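Local coordinates for uncharacterized protein (Desulfovibrio piger ATCC 29098, PDB 4Z48) that is of unknown function but is probably exported and, as a LolA-like family member, may bind lipid or lipoprotein in its curved beta fold, at residues V33-I36 and K41-T44; S63-D68 and A112-S117; Q209-R214 and F220-W225. All blocks are in the same frame, centred on the assembly; numbering follows the deposited sequence.

Contact 1: residues V33-I36 and K41-T44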
loop_
_atom_site.group_PDB
_atom_site.type_symbol
_atom_site.label_atom_id
_atom_site.label_comp_id
_atom_site.label_asym_id
_atom_site.label_seq_id
_atom_site.Cartn_x
_atom_site.Cartn_y
_atom_site.Cartn_z
ATOM N N VAL A 33 3.496 10.249 9.539
ATOM C CA VAL A 33 3.142 11.636 9.218
ATOM C C VAL A 33 3.145 11.712 7.687
ATOM O O VAL A 33 4.106 11.266 7.051
ATOM C CB VAL A 33 4.061 12.703 9.876
ATOM C CG1 VAL A 33 3.771 14.092 9.292
ATOM C CG2 VAL A 33 3.847 12.743 11.386
HETATM N N MSE A 34 2.081 12.268 7.119
HETATM C CA MSE A 34 1.899 12.449 5.686
HETATM C C MSE A 34 1.802 13.936 5.395
HETATM O O MSE A 34 1.109 14.664 6.103
HETATM C CB MSE A 34 0.640 11.669 5.253
HETATM C CG MSE A 34 -0.021 12.126 3.989
HETATM SE SE MSE A 34 -1.766 11.178 3.895
HETATM C CE MSE A 34 -1.200 9.568 3.353
ATOM N N SER A 35 2.539 14.388 4.392
ATOM C CA SER A 35 2.522 15.773 3.945
ATOM C C SER A 35 2.142 15.785 2.440
ATOM O O SER A 35 2.824 15.186 1.609
ATOM C CB SER A 35 3.879 16.429 4.228
ATOM O OG SER A 35 3.932 17.742 3.701
ATOM N N ILE A 36 1.017 16.421 2.121
ATOM C CA ILE A 36 0.472 16.529 0.776
ATOM C C ILE A 36 0.714 17.932 0.237
ATOM O O ILE A 36 0.205 18.917 0.817
ATOM C CB ILE A 36 -1.053 16.197 0.808
ATOM C CG1 ILE A 36 -1.338 14.886 1.584
ATOM C CG2 ILE A 36 -1.591 16.105 -0.628
ATOM C CD1 ILE A 36 -2.762 14.729 2.100
ATOM N N LYS A 41 0.461 24.756 -1.494
ATOM C CA LYS A 41 -0.481 24.523 -0.397
ATOM C C LYS A 41 -0.158 23.147 0.165
ATOM O O LYS A 41 0.101 22.208 -0.599
ATOM C CB LYS A 41 -1.952 24.617 -0.859
ATOM C CG LYS A 41 -2.437 26.012 -1.257
ATOM C CD LYS A 41 -3.955 25.991 -1.544
ATOM C CE LYS A 41 -4.482 27.253 -2.196
ATOM N NZ LYS A 41 -4.802 28.321 -1.209
ATOM N N VAL A 42 -0.121 23.036 1.486
ATOM C CA VAL A 42 0.233 21.787 2.137
ATOM C C VAL A 42 -0.867 21.342 3.115
ATOM O O VAL A 42 -1.346 22.155 3.913
ATOM C CB VAL A 42 1.595 21.933 2.880
ATOM C CG1 VAL A 42 2.007 20.615 3.556
ATOM C CG2 VAL A 42 2.695 22.409 1.936
ATOM N N LEU A 43 -1.235 20.054 3.053
ATOM C CA LEU A 43 -2.144 19.371 3.974
ATOM C C LEU A 43 -1.307 18.366 4.715
ATOM O O LEU A 43 -0.427 17.738 4.111
ATOM C CB LEU A 43 -3.282 18.618 3.254
ATOM C CG LEU A 43 -4.439 19.371 2.651
ATOM C CD1 LEU A 43 -5.341 18.371 1.906
ATOM C CD2 LEU A 43 -5.251 20.091 3.754
ATOM N N THR A 44 -1.607 18.142 5.960
ATOM C CA THR A 44 -0.829 17.184 6.742
ATOM C C THR A 44 -1.772 16.277 7.488
ATOM O O THR A 44 -2.914 16.642 7.744
ATOM C CB THR A 44 0.213 17.897 7.701
ATOM O OG1 THR A 44 -0.388 18.335 8.912
ATOM C CG2 THR A 44 0.935 19.041 7.044
#
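Ile36 meets Leu43 across two adjacent antiparallel strands, and this pair accounts for about half of the surface the contact buries. Their backbones form a hydrogen-bonded pair. Ile36 N gives a nearly straight bond to Leu43 O (2.8 Å, 176° at the hydrogen). Leu43 N returns one to Ile36 O at 2.9 Å. Above this pair the two side chains cross at a slant on one face of the strands. CD1 and CB of Ile36 both lie 4.1 Å from Leu43 CB. Ile36 CG1 stands anti to the carbonyl carbon (chi1 -49°), and the extended second torsion carries CD1 over toward its neighbour. The two residues belong to a beta hairpin made by strands 27-38 and 41-54, joined by a very short turn. Segments 33-36 and 41-44 run antiparallel, at 158°.

Thr44 faces Ser35 in the adjoining non-hydrogen-bonded pair, on the other face. Between the backbones, Thr44 CA comes within 3.2 Å of Met34 O, a CA-H...O contact. Ser35 reaches diagonally across to the other strand: OG lies 3.5 Å from Val42 CG1, the branch anti to the backbone N. Ile36 is buried; Ser117 and Asp118 of a loop and Thr221 of strand 219-230 pack on it. Leu43 is more open to solvent, with Arg116 of the same loop against it.

Contact 2: residues S63-D68 and A112-S117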
loop_
_atom_site.group_PDB
_atom_site.type_symbol
_atom_site.label_atom_id
_atom_site.label_comp_id
_atom_site.label_asym_id
_atom_site.label_seq_id
_atom_site.Cartn_x
_atom_site.Cartn_y
_atom_site.Cartn_z
ATOM N N SER A 63 -6.297 -4.480 8.598
ATOM C CA SER A 63 -5.648 -3.238 9.002
ATOM C C SER A 63 -6.644 -2.235 9.594
ATOM O O SER A 63 -7.785 -2.187 9.148
ATOM C CB SER A 63 -4.944 -2.576 7.816
ATOM O OG SER A 63 -3.790 -3.278 7.394
ATOM N N LEU A 64 -6.198 -1.456 10.592
ATOM C CA LEU A 64 -6.938 -0.346 11.198
ATOM C C LEU A 64 -6.027 0.881 11.149
ATOM O O LEU A 64 -4.919 0.858 11.714
ATOM C CB LEU A 64 -7.449 -0.639 12.647
ATOM C CG LEU A 64 -8.293 0.468 13.302
ATOM C CD1 LEU A 64 -9.749 0.467 12.763
ATOM C CD2 LEU A 64 -8.273 0.347 14.835
ATOM N N ILE A 65 -6.490 1.943 10.464
ATOM C CA ILE A 65 -5.757 3.207 10.342
ATOM C C ILE A 65 -6.508 4.237 11.161
ATOM O O ILE A 65 -7.677 4.472 10.885
ATOM C CB ILE A 65 -5.538 3.645 8.866
ATOM C CG1 ILE A 65 -4.766 2.546 8.079
ATOM C CG2 ILE A 65 -4.796 5.003 8.813
ATOM C CD1 ILE A 65 -4.802 2.751 6.626
ATOM N N VAL A 66 -5.857 4.810 12.193
ATOM C CA VAL A 66 -6.488 5.790 13.082
ATOM C C VAL A 66 -5.767 7.141 12.962
ATOM O O VAL A 66 -4.586 7.230 13.320
ATOM C CB VAL A 66 -6.507 5.320 14.561
ATOM C CG1 VAL A 66 -7.294 6.313 15.419
ATOM C CG2 VAL A 66 -7.102 3.924 14.710
ATOM N N PHE A 67 -6.471 8.180 12.475
ATOM C CA PHE A 67 -5.912 9.544 12.361
ATOM C C PHE A 67 -6.045 10.283 13.688
ATOM O O PHE A 67 -7.113 10.261 14.334
ATOM C CB PHE A 67 -6.629 10.344 11.234
ATOM C CG PHE A 67 -6.218 9.826 9.880
ATOM C CD1 PHE A 67 -6.869 8.733 9.308
ATOM C CD2 PHE A 67 -5.139 10.374 9.210
ATOM C CE1 PHE A 67 -6.432 8.189 8.096
ATOM C CE2 PHE A 67 -4.729 9.859 7.971
ATOM C CZ PHE A 67 -5.362 8.750 7.441
ATOM N N ASP A 68 -5.021 11.030 14.049
ATOM C CA ASP A 68 -5.137 11.759 15.313
ATOM C C ASP A 68 -5.000 13.267 15.129
ATOM O O ASP A 68 -5.461 14.000 15.985
ATOM C CB ASP A 68 -4.093 11.249 16.323
ATOM C CG ASP A 68 -2.696 11.135 15.736
ATOM O OD1 ASP A 68 -2.201 12.138 15.203
ATOM O OD2 ASP A 68 -2.080 10.055 15.866
ATOM N N ALA A 112 -10.787 6.496 -5.712
ATOM C CA ALA A 112 -10.801 7.848 -5.187
ATOM C C ALA A 112 -9.607 8.101 -4.271
ATOM O O ALA A 112 -8.989 7.170 -3.741
ATOM C CB ALA A 112 -12.120 8.109 -4.434
ATOM N N SER A 113 -9.266 9.379 -4.121
ATOM C CA SER A 113 -8.186 9.843 -3.278
ATOM C C SER A 113 -8.341 9.376 -1.840
ATOM O O SER A 113 -9.449 9.400 -1.299
ATOM C CB SER A 113 -8.130 11.365 -3.303
ATOM O OG SER A 113 -7.031 11.781 -2.509
ATOM N N PHE A 114 -7.223 8.993 -1.212
ATOM C CA PHE A 114 -7.228 8.631 0.204
ATOM C C PHE A 114 -6.833 9.864 1.011
ATOM O O PHE A 114 -5.695 10.274 0.925
ATOM C CB PHE A 114 -6.280 7.442 0.476
ATOM C CG PHE A 114 -6.030 7.090 1.920
ATOM C CD1 PHE A 114 -6.984 6.391 2.662
ATOM C CD2 PHE A 114 -4.841 7.467 2.551
ATOM C CE1 PHE A 114 -6.729 6.031 3.989
ATOM C CE2 PHE A 114 -4.618 7.169 3.897
ATOM C CZ PHE A 114 -5.556 6.446 4.605
HETATM N N MSE A 115 -7.791 10.487 1.725
HETATM C CA MSE A 115 -7.533 11.637 2.639
HETATM C C MSE A 115 -6.874 12.825 1.941
HETATM O O MSE A 115 -6.007 13.502 2.520
HETATM C CB MSE A 115 -6.683 11.170 3.826
HETATM C CG MSE A 115 -7.351 10.062 4.628
HETATM SE SE MSE A 115 -8.893 10.754 5.513
HETATM C CE MSE A 115 -7.894 11.850 6.878
ATOM N N ARG A 116 -7.334 13.079 0.690
ATOM C CA ARG A 116 -6.916 14.142 -0.223
ATOM C C ARG A 116 -5.438 13.996 -0.630
ATOM O O ARG A 116 -4.876 14.931 -1.214
ATOM C CB ARG A 116 -7.190 15.538 0.360
ATOM C CG ARG A 116 -8.682 15.706 0.679
ATOM C CD ARG A 116 -8.972 16.954 1.466
ATOM N NE ARG A 116 -8.689 18.163 0.712
ATOM C CZ ARG A 116 -8.916 19.383 1.189
ATOM N NH1 ARG A 116 -9.426 19.545 2.406
ATOM N NH2 ARG A 116 -8.646 20.449 0.453
ATOM N N SER A 117 -4.817 12.825 -0.335
ATOM C CA SER A 117 -3.427 12.535 -0.695
ATOM C C SER A 117 -3.309 12.019 -2.133
ATOM O O SER A 117 -4.310 11.860 -2.847
ATOM C CB SER A 117 -2.790 11.529 0.267
ATOM O OG SER A 117 -3.205 10.203 -0.028
#
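The Phe67 ring meets two side chains of the loop 112-117, one over a face and one at its edge. Met115, a selenomethionine, covers one face: its methyl CE sits over the middle of the ring, 3.8 Å from the centroid and 5° off the normal, a CH-pi contact. The selenium lies above the same face but farther off, so the pair is also a Met-aromatic contact. At the ring edge, near its plane, comes Phe114, whose CZ is 3.7 Å from Phe67 CZ. The two phenyl planes are inclined at 49°. The Phe114 ring has Met115 CG over one face, about 3.9 Å above its plane. Ile65, two residues before Phe67 on the strand, adds a looser touch, CD1 to Phe114 CZ at 4.3 Å.

The Met115 chain is bent at both chi2 and chi3. These bends fold CE back over the Phe67 face while CG stays near Phe67 CZ. Bonds within the loop shape the turn, and Arg45 NE binds Met115 O. Phe114 O accepts from both Ser117 N and Ser117 OG, the latter at 2.7 Å. Ser113 OG gives a bond to Ser117 O in its carbonyl plane. Tyr78 meets the Phe114 ring, and Phe47 meets that of Phe67. The arrangement is a type I' beta turn, Phe114 to Ser117, packed through an aromatic cluster onto a strand of the LolA-like beta fold.

Contact 3: residues Q209-R214 and F220-W225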
loop_
_atom_site.group_PDB
_atom_site.type_symbol
_atom_site.label_atom_id
_atom_site.label_comp_id
_atom_site.label_asym_id
_atom_site.label_seq_id
_atom_site.Cartn_x
_atom_site.Cartn_y
_atom_site.Cartn_z
ATOM N N GLN A 209 9.695 5.216 4.305
ATOM C CA GLN A 209 9.502 6.548 3.767
ATOM C C GLN A 209 9.113 6.399 2.299
ATOM O O GLN A 209 9.639 5.539 1.597
ATOM C CB GLN A 209 10.727 7.438 3.966
ATOM C CG GLN A 209 10.476 8.893 3.556
ATOM C CD GLN A 209 11.768 9.665 3.512
ATOM O OE1 GLN A 209 12.563 9.539 2.569
ATOM N NE2 GLN A 209 11.985 10.523 4.499
HETATM N N MSE A 210 8.147 7.199 1.874
HETATM C CA MSE A 210 7.644 7.164 0.511
HETATM C C MSE A 210 7.320 8.538 -0.027
HETATM O O MSE A 210 6.795 9.383 0.700
HETATM C CB MSE A 210 6.359 6.353 0.489
HETATM C CG MSE A 210 6.524 4.869 0.340
HETATM SE SE MSE A 210 4.730 4.311 -0.114
HETATM C CE MSE A 210 4.887 4.478 -2.019
ATOM N N ARG A 211 7.578 8.747 -1.313
ATOM C CA ARG A 211 7.120 9.942 -2.023
ATOM C C ARG A 211 6.191 9.428 -3.148
ATOM O O ARG A 211 6.561 8.507 -3.886
ATOM C CB ARG A 211 8.301 10.809 -2.519
ATOM C CG ARG A 211 7.844 12.039 -3.295
ATOM C CD ARG A 211 9.052 12.725 -3.858
ATOM N NE ARG A 211 8.683 13.813 -4.746
ATOM C CZ ARG A 211 8.775 15.105 -4.450
ATOM N NH1 ARG A 211 9.235 15.493 -3.264
ATOM N NH2 ARG A 211 8.412 16.019 -5.337
ATOM N N VAL A 212 4.939 9.938 -3.214
ATOM C CA VAL A 212 3.991 9.520 -4.241
ATOM C C VAL A 212 3.589 10.765 -5.014
ATOM O O VAL A 212 3.082 11.713 -4.419
ATOM C CB VAL A 212 2.760 8.786 -3.635
ATOM C CG1 VAL A 212 1.802 8.327 -4.731
ATOM C CG2 VAL A 212 3.196 7.609 -2.750
ATOM N N GLU A 213 3.834 10.775 -6.321
ATOM C CA GLU A 213 3.585 11.901 -7.198
ATOM C C GLU A 213 2.489 11.593 -8.204
ATOM O O GLU A 213 2.427 10.501 -8.759
ATOM C CB GLU A 213 4.872 12.279 -7.972
ATOM C CG GLU A 213 6.084 12.699 -7.149
ATOM C CD GLU A 213 7.371 12.879 -7.949
ATOM O OE1 GLU A 213 7.350 12.682 -9.186
ATOM O OE2 GLU A 213 8.396 13.266 -7.346
ATOM N N ARG A 214 1.594 12.544 -8.394
ATOM C CA ARG A 214 0.563 12.465 -9.437
ATOM C C ARG A 214 0.903 13.585 -10.396
ATOM O O ARG A 214 0.584 14.742 -10.107
ATOM C CB ARG A 214 -0.873 12.545 -8.868
ATOM C CG ARG A 214 -1.292 11.190 -8.252
ATOM C CD ARG A 214 -2.755 11.154 -7.917
ATOM N NE ARG A 214 -3.118 12.254 -7.028
ATOM C CZ ARG A 214 -4.362 12.663 -6.778
ATOM N NH1 ARG A 214 -5.396 12.100 -7.400
ATOM N NH2 ARG A 214 -4.581 13.654 -5.924
ATOM N N PHE A 220 2.226 16.106 -4.893
ATOM C CA PHE A 220 3.043 15.003 -4.389
ATOM C C PHE A 220 2.798 14.825 -2.885
ATOM O O PHE A 220 2.530 15.801 -2.174
ATOM C CB PHE A 220 4.533 15.192 -4.697
ATOM C CG PHE A 220 5.184 16.382 -4.036
ATOM C CD1 PHE A 220 5.149 17.635 -4.637
ATOM C CD2 PHE A 220 5.875 16.240 -2.838
ATOM C CE1 PHE A 220 5.769 18.739 -4.035
ATOM C CE2 PHE A 220 6.498 17.340 -2.233
ATOM C CZ PHE A 220 6.448 18.586 -2.834
ATOM N N THR A 221 2.853 13.566 -2.424
ATOM C CA THR A 221 2.661 13.212 -1.020
ATOM C C THR A 221 3.938 12.587 -0.476
ATOM O O THR A 221 4.497 11.694 -1.112
ATOM C CB THR A 221 1.413 12.284 -0.880
ATOM O OG1 THR A 221 0.248 13.020 -1.312
ATOM C CG2 THR A 221 1.195 11.803 0.547
ATOM N N VAL A 222 4.384 13.018 0.713
ATOM C CA VAL A 222 5.556 12.391 1.343
ATOM C C VAL A 222 5.085 11.756 2.659
ATOM O O VAL A 222 4.492 12.437 3.472
ATOM C CB VAL A 222 6.734 13.376 1.535
ATOM C CG1 VAL A 222 7.923 12.696 2.223
ATOM C CG2 VAL A 222 7.166 13.982 0.200
ATOM N N ILE A 223 5.346 10.455 2.860
ATOM C CA ILE A 223 4.939 9.796 4.102
ATOM C C ILE A 223 6.174 9.281 4.836
ATOM O O ILE A 223 6.973 8.528 4.253
ATOM C CB ILE A 223 3.931 8.619 3.861
ATOM C CG1 ILE A 223 2.774 9.008 2.899
ATOM C CG2 ILE A 223 3.382 8.131 5.225
ATOM C CD1 ILE A 223 2.057 7.775 2.350
ATOM N N ASP A 224 6.255 9.614 6.134
ATOM C CA ASP A 224 7.328 9.201 7.021
ATOM C C ASP A 224 6.788 8.318 8.087
ATOM O O ASP A 224 5.959 8.769 8.884
ATOM C CB ASP A 224 8.024 10.401 7.658
ATOM C CG ASP A 224 8.929 11.193 6.760
ATOM O OD1 ASP A 224 10.051 10.730 6.518
ATOM O OD2 ASP A 224 8.602 12.385 6.489
ATOM N N TRP A 225 7.265 7.064 8.130
ATOM C CA TRP A 225 6.881 6.130 9.173
ATOM C C TRP A 225 7.954 6.073 10.248
ATOM O O TRP A 225 9.177 6.074 9.959
ATOM C CB TRP A 225 6.635 4.712 8.653
ATOM C CG TRP A 225 5.365 4.514 7.877
ATOM C CD1 TRP A 225 4.145 4.142 8.365
ATOM C CD2 TRP A 225 5.194 4.718 6.474
ATOM N NE1 TRP A 225 3.236 4.035 7.338
ATOM C CE2 TRP A 225 3.843 4.418 6.168
ATOM C CE3 TRP A 225 6.051 5.122 5.436
ATOM C CZ2 TRP A 225 3.332 4.505 4.864
ATOM C CZ3 TRP A 225 5.547 5.172 4.131
ATOM C CH2 TRP A 225 4.212 4.856 3.857
#
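Strands 204-214 and 219-230 form a beta hairpin, and on one of its faces Arg211 lies flat on Phe220. The guanidinium and ring planes are 16° apart. Arg211 CZ is 3.9 Å from the ring centroid, over the face, which makes this a stacked cation-pi pair. The Arg211 chain, extended from CG to NE, carries the guanidinium across to the Phe220 ring. Glu213 then fixes the rotation of the guanidinium from its edge: Arg211 NE bonds Glu213 OE2 at 2.7 Å, through the anti lone pair, in a salt bridge.

Farther along the same face, Gln209 NE2 gives a straight bond to Asp224 OD1 at 2.8 Å, on the syn side of the carboxylate and 27° out of its plane. Gln209 OE1 is taken by Ser196 OG. On the other face Met210, a selenomethionine, lies at the edge of the Trp225 indole, with CB 3.9 Å from CZ3 and SE 4.0 Å from CH2. Four backbone bonds join the Met210-Ile223 and Val212-Thr221 pairs; the shortest is Thr221 N to Val212 O, 2.7 Å. Thr221 OG1 bonds Asp118 OD2 of a loop. These cross-strand pairs make an antiparallel hairpin of the LolA-like fold, one face mixed, one mainly apolar.

How the contacts relate
Contacts 1 and 3 are hairpins joined side by side, since strands 27-38 and 219-230 are neighbours. Two probable backbone bonds link them, Ser35 O with Val222 N and Val33 O with Asp224 N. Contact 2 differs: a loop lies on a strand with no hydrogen bond across, and its touching residues are mostly buried. Contact 1 is the most peripheral, its centre about 18 Å from the chain centre, against about 11 and 12 Å for contacts 2 and 3. Its chemistry is backbone bonds and one apolar pair. Contact 3 adds a cation-pi stack and an amide-carboxylate bond; contact 2 is aromatic and apolar. The loop of contact 2 touches both hairpins, Ser117 lying against Ile36 and Thr221.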